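Local coordinates for Ice-binding protein (Flavobacteriaceae bacterium, PDB 5UYT) that probably binds ice crystals and limits their growth, as a bacterial antifreeze protein with two ice-binding domains, at residues Thr220-Ser228 and Ile414-Leu424. Residues are numbered along the deposited sequence; the frame is centred on the assembly and turned at random.
Sequences TVVCYTIFS and INAQMTPGCEL
A disulfide joins Cys223 SG to Cys422 SG at 2.1 Å, with a torsion of 98° about the S-S bond. Leu424 lies against this bridge, its CG 3.6 Å from Cys223 SG. Val222 packs with both methyls on the backbone of Gly421 and Cys422: CG1 faces the N of Cys422, while CG2, anti to its own backbone N, rests 3.8 Å from Gly421 CA. At Gly421 a CB would clash with that methyl, and at its backbone angles (phi 151°) would also press on the carbonyl oxygen of Pro420. With an alanine at Val222 both methyl contacts go, which is likely to leave a gap over the Gly421-Cys422 backbone and that turn less firmly seated. The contact sits in the second of two right-handed beta-helical domains, where the bridge ties the 3-10 turn leading into the first strand, 224-228, to the chain following the last, 415-417. Where the chain turns its corner, the side chains of Thr225 and Met418 cross at about a right angle, Thr225 OG1 lying 3.3 Å from Met418 CB, and Thr225 CG2 meets Ala416 CB of strand 415-417 at 3.6 Å. Met418 SD lies 3.7 Å from Val222 O. Thr225 OG1 is hydrogen-bonded to the carbonyl of Thr242, and Arg401 hydrogen-bonds through NH2 to Val222 O and through NE to Tyr224 O.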
loop_
_atom_site.group_PDB
_atom_site.type_symbol
_atom_site.label_atom_id
_atom_site.label_comp_id
_atom_site.label_asym_id
_atom_site.label_seq_id
_atom_site.Cartn_x
_atom_site.Cartn_y
_atom_site.Cartn_z
ATOM N N THR A 220 10.308 -20.474 -18.801
ATOM C CA THR A 220 10.787 -21.678 -18.101
ATOM C C THR A 220 11.387 -21.340 -16.735
ATOM O O THR A 220 11.509 -22.215 -15.877
ATOM C CB THR A 220 11.814 -22.487 -18.926
ATOM O OG1 THR A 220 13.010 -21.694 -19.075
ATOM C CG2 THR A 220 11.277 -22.846 -20.318
ATOM N N VAL A 221 11.716 -20.070 -16.508
ATOM C CA VAL A 221 12.297 -19.692 -15.225
ATOM C C VAL A 221 11.257 -19.780 -14.064
ATOM O O VAL A 221 11.631 -19.796 -12.876
ATOM C CB VAL A 221 13.140 -18.378 -15.335
ATOM C CG1 VAL A 221 12.325 -17.177 -14.927
ATOM C CG2 VAL A 221 14.364 -18.479 -14.417
ATOM N N VAL A 222 9.961 -19.966 -14.412
ATOM C CA VAL A 222 8.924 -20.298 -13.408
ATOM C C VAL A 222 9.241 -21.614 -12.653
ATOM O O VAL A 222 8.806 -21.807 -11.507
ATOM C CB VAL A 222 7.485 -20.393 -14.012
ATOM C CG1 VAL A 222 7.252 -21.711 -14.722
ATOM C CG2 VAL A 222 6.431 -20.178 -12.926
ATOM N N CYS A 223 10.035 -22.485 -13.281
ATOM C CA CYS A 223 10.436 -23.748 -12.652
ATOM C C CYS A 223 11.667 -23.646 -11.782
ATOM O O CYS A 223 12.028 -24.639 -11.152
ATOM C CB CYS A 223 10.656 -24.845 -13.715
ATOM S SG CYS A 223 9.104 -25.277 -14.543
ATOM N N TYR A 224 12.303 -22.473 -11.742
ATOM C CA TYR A 224 13.477 -22.297 -10.882
ATOM C C TYR A 224 13.116 -21.485 -9.651
ATOM O O TYR A 224 12.231 -20.634 -9.703
ATOM C CB TYR A 224 14.584 -21.571 -11.642
ATOM C CG TYR A 224 15.405 -22.439 -12.557
ATOM C CD1 TYR A 224 16.674 -22.882 -12.167
ATOM C CD2 TYR A 224 14.937 -22.795 -13.824
ATOM C CE1 TYR A 224 17.425 -23.680 -13.015
ATOM C CE2 TYR A 224 15.685 -23.586 -14.680
ATOM C CZ TYR A 224 16.939 -24.009 -14.264
ATOM O OH TYR A 224 17.702 -24.764 -15.097
ATOM N N THR A 225 13.845 -21.717 -8.572
ATOM C CA THR A 225 13.656 -20.995 -7.358
ATOM C C THR A 225 14.870 -20.127 -7.044
ATOM O O THR A 225 14.712 -19.053 -6.460
ATOM C CB THR A 225 13.348 -21.986 -6.226
ATOM O OG1 THR A 225 12.193 -22.746 -6.612
ATOM C CG2 THR A 225 13.073 -21.268 -4.895
ATOM N N ILE A 226 16.080 -20.618 -7.338
ATOM C CA ILE A 226 17.313 -19.844 -7.135
ATOM C C ILE A 226 18.098 -20.003 -8.434
ATOM O O ILE A 226 18.441 -21.146 -8.817
ATOM C CB ILE A 226 18.168 -20.402 -5.971
ATOM C CG1 ILE A 226 17.336 -20.509 -4.686
ATOM C CG2 ILE A 226 19.422 -19.555 -5.756
ATOM C CD1 ILE A 226 16.984 -19.191 -4.031
ATOM N N PHE A 227 18.354 -18.899 -9.115
ATOM C CA PHE A 227 18.968 -18.987 -10.443
ATOM C C PHE A 227 19.798 -17.763 -10.770
ATOM O O PHE A 227 19.343 -16.630 -10.555
ATOM C CB PHE A 227 17.889 -19.204 -11.524
ATOM C CG PHE A 227 18.444 -19.201 -12.929
ATOM C CD1 PHE A 227 19.079 -20.328 -13.435
ATOM C CD2 PHE A 227 18.360 -18.066 -13.744
ATOM C CE1 PHE A 227 19.606 -20.333 -14.742
ATOM C CE2 PHE A 227 18.896 -18.067 -15.044
ATOM C CZ PHE A 227 19.518 -19.209 -15.540
ATOM N N SER A 228 21.004 -17.993 -11.304
ATOM C CA SER A 228 21.802 -16.902 -11.899
ATOM C C SER A 228 22.005 -17.127 -13.390
ATOM O O SER A 228 22.361 -18.236 -13.818
ATOM C CB SER A 228 23.195 -16.755 -11.250
ATOM O OG SER A 228 23.875 -15.650 -11.893
ATOM N N ILE A 414 18.811 -21.706 4.105
ATOM C CA ILE A 414 17.531 -21.057 3.729
ATOM C C ILE A 414 16.467 -22.108 3.393
ATOM O O ILE A 414 16.779 -23.306 3.254
ATOM C CB ILE A 414 17.694 -20.075 2.540
ATOM C CG1 ILE A 414 17.934 -20.816 1.210
ATOM C CG2 ILE A 414 18.829 -19.056 2.797
ATOM C CD1 ILE A 414 17.845 -19.840 0.009
ATOM N N ASN A 415 15.217 -21.653 3.286
ATOM C CA ASN A 415 14.122 -22.510 2.835
ATOM C C ASN A 415 13.376 -21.741 1.758
ATOM O O ASN A 415 12.787 -20.689 2.039
ATOM C CB ASN A 415 13.224 -22.918 3.995
ATOM C CG ASN A 415 12.244 -24.025 3.606
ATOM O OD1 ASN A 415 12.181 -25.115 4.241
ATOM N ND2 ASN A 415 11.505 -23.771 2.585
ATOM N N ALA A 416 13.453 -22.218 0.518
ATOM C CA ALA A 416 12.926 -21.404 -0.580
ATOM C C ALA A 416 12.011 -22.279 -1.410
ATOM O O ALA A 416 12.424 -23.360 -1.855
ATOM C CB ALA A 416 14.085 -20.868 -1.440
ATOM N N GLN A 417 10.780 -21.817 -1.627
ATOM C CA GLN A 417 9.774 -22.616 -2.293
ATOM C C GLN A 417 9.091 -21.832 -3.381
ATOM O O GLN A 417 8.498 -20.792 -3.124
ATOM C CB GLN A 417 8.710 -23.132 -1.277
ATOM C CG GLN A 417 9.340 -24.070 -0.209
ATOM C CD GLN A 417 8.372 -24.498 0.887
ATOM O OE1 GLN A 417 8.729 -24.488 2.100
ATOM N NE2 GLN A 417 7.200 -24.902 0.501
ATOM N N MET A 418 9.211 -22.313 -4.617
ATOM C CA MET A 418 8.591 -21.621 -5.745
ATOM C C MET A 418 7.078 -21.538 -5.602
ATOM O O MET A 418 6.432 -22.417 -5.000
ATOM C CB MET A 418 8.950 -22.326 -7.061
ATOM C CG MET A 418 8.408 -23.729 -7.200
ATOM S SD MET A 418 8.838 -24.410 -8.839
ATOM C CE MET A 418 8.135 -26.039 -8.714
ATOM N N THR A 419 6.522 -20.460 -6.148
ATOM C CA THR A 419 5.087 -20.244 -6.245
ATOM C C THR A 419 4.592 -20.922 -7.546
ATOM O O THR A 419 5.422 -21.311 -8.389
ATOM C CB THR A 419 4.801 -18.725 -6.269
ATOM O OG1 THR A 419 5.725 -18.106 -7.180
ATOM C CG2 THR A 419 5.052 -18.128 -4.837
ATOM N N PRO A 420 3.271 -21.110 -7.699
ATOM C CA PRO A 420 2.796 -21.980 -8.804
ATOM C C PRO A 420 3.072 -21.478 -10.221
ATOM O O PRO A 420 3.153 -20.265 -10.486
ATOM C CB PRO A 420 1.280 -22.055 -8.580
ATOM C CG PRO A 420 1.103 -21.769 -7.134
ATOM C CD PRO A 420 2.178 -20.790 -6.754
ATOM N N GLY A 421 3.174 -22.423 -11.136
ATOM C CA GLY A 421 3.206 -22.128 -12.563
ATOM C C GLY A 421 4.014 -23.183 -13.305
ATOM O O GLY A 421 3.828 -23.389 -14.477
ATOM N N CYS A 422 4.942 -23.835 -12.611
ATOM C CA CYS A 422 5.755 -24.863 -13.234
ATOM C C CYS A 422 4.869 -26.073 -13.535
ATOM O O CYS A 422 4.047 -26.459 -12.711
ATOM C CB CYS A 422 6.939 -25.241 -12.307
ATOM S SG CYS A 422 8.111 -26.382 -13.112
ATOM N N GLU A 423 5.030 -26.652 -14.713
ATOM C CA GLU A 423 4.220 -27.807 -15.114
ATOM C C GLU A 423 5.081 -29.027 -15.498
ATOM O O GLU A 423 4.656 -29.850 -16.324
ATOM C CB GLU A 423 3.252 -27.414 -16.254
ATOM C CG GLU A 423 2.320 -26.267 -15.875
ATOM C CD GLU A 423 1.237 -25.956 -16.896
ATOM O OE1 GLU A 423 0.803 -26.849 -17.663
ATOM O OE2 GLU A 423 0.791 -24.784 -16.912
ATOM N N LEU A 424 6.277 -29.148 -14.916
ATOM C CA LEU A 424 7.183 -30.276 -15.229
ATOM C C LEU A 424 6.641 -31.602 -14.679
ATOM O O LEU A 424 6.256 -31.682 -13.502
ATOM C CB LEU A 424 8.633 -30.020 -14.731
ATOM C CG LEU A 424 9.430 -28.798 -15.259
ATOM C CD1 LEU A 424 10.884 -28.722 -14.758
ATOM C CD2 LEU A 424 9.347 -28.627 -16.784
#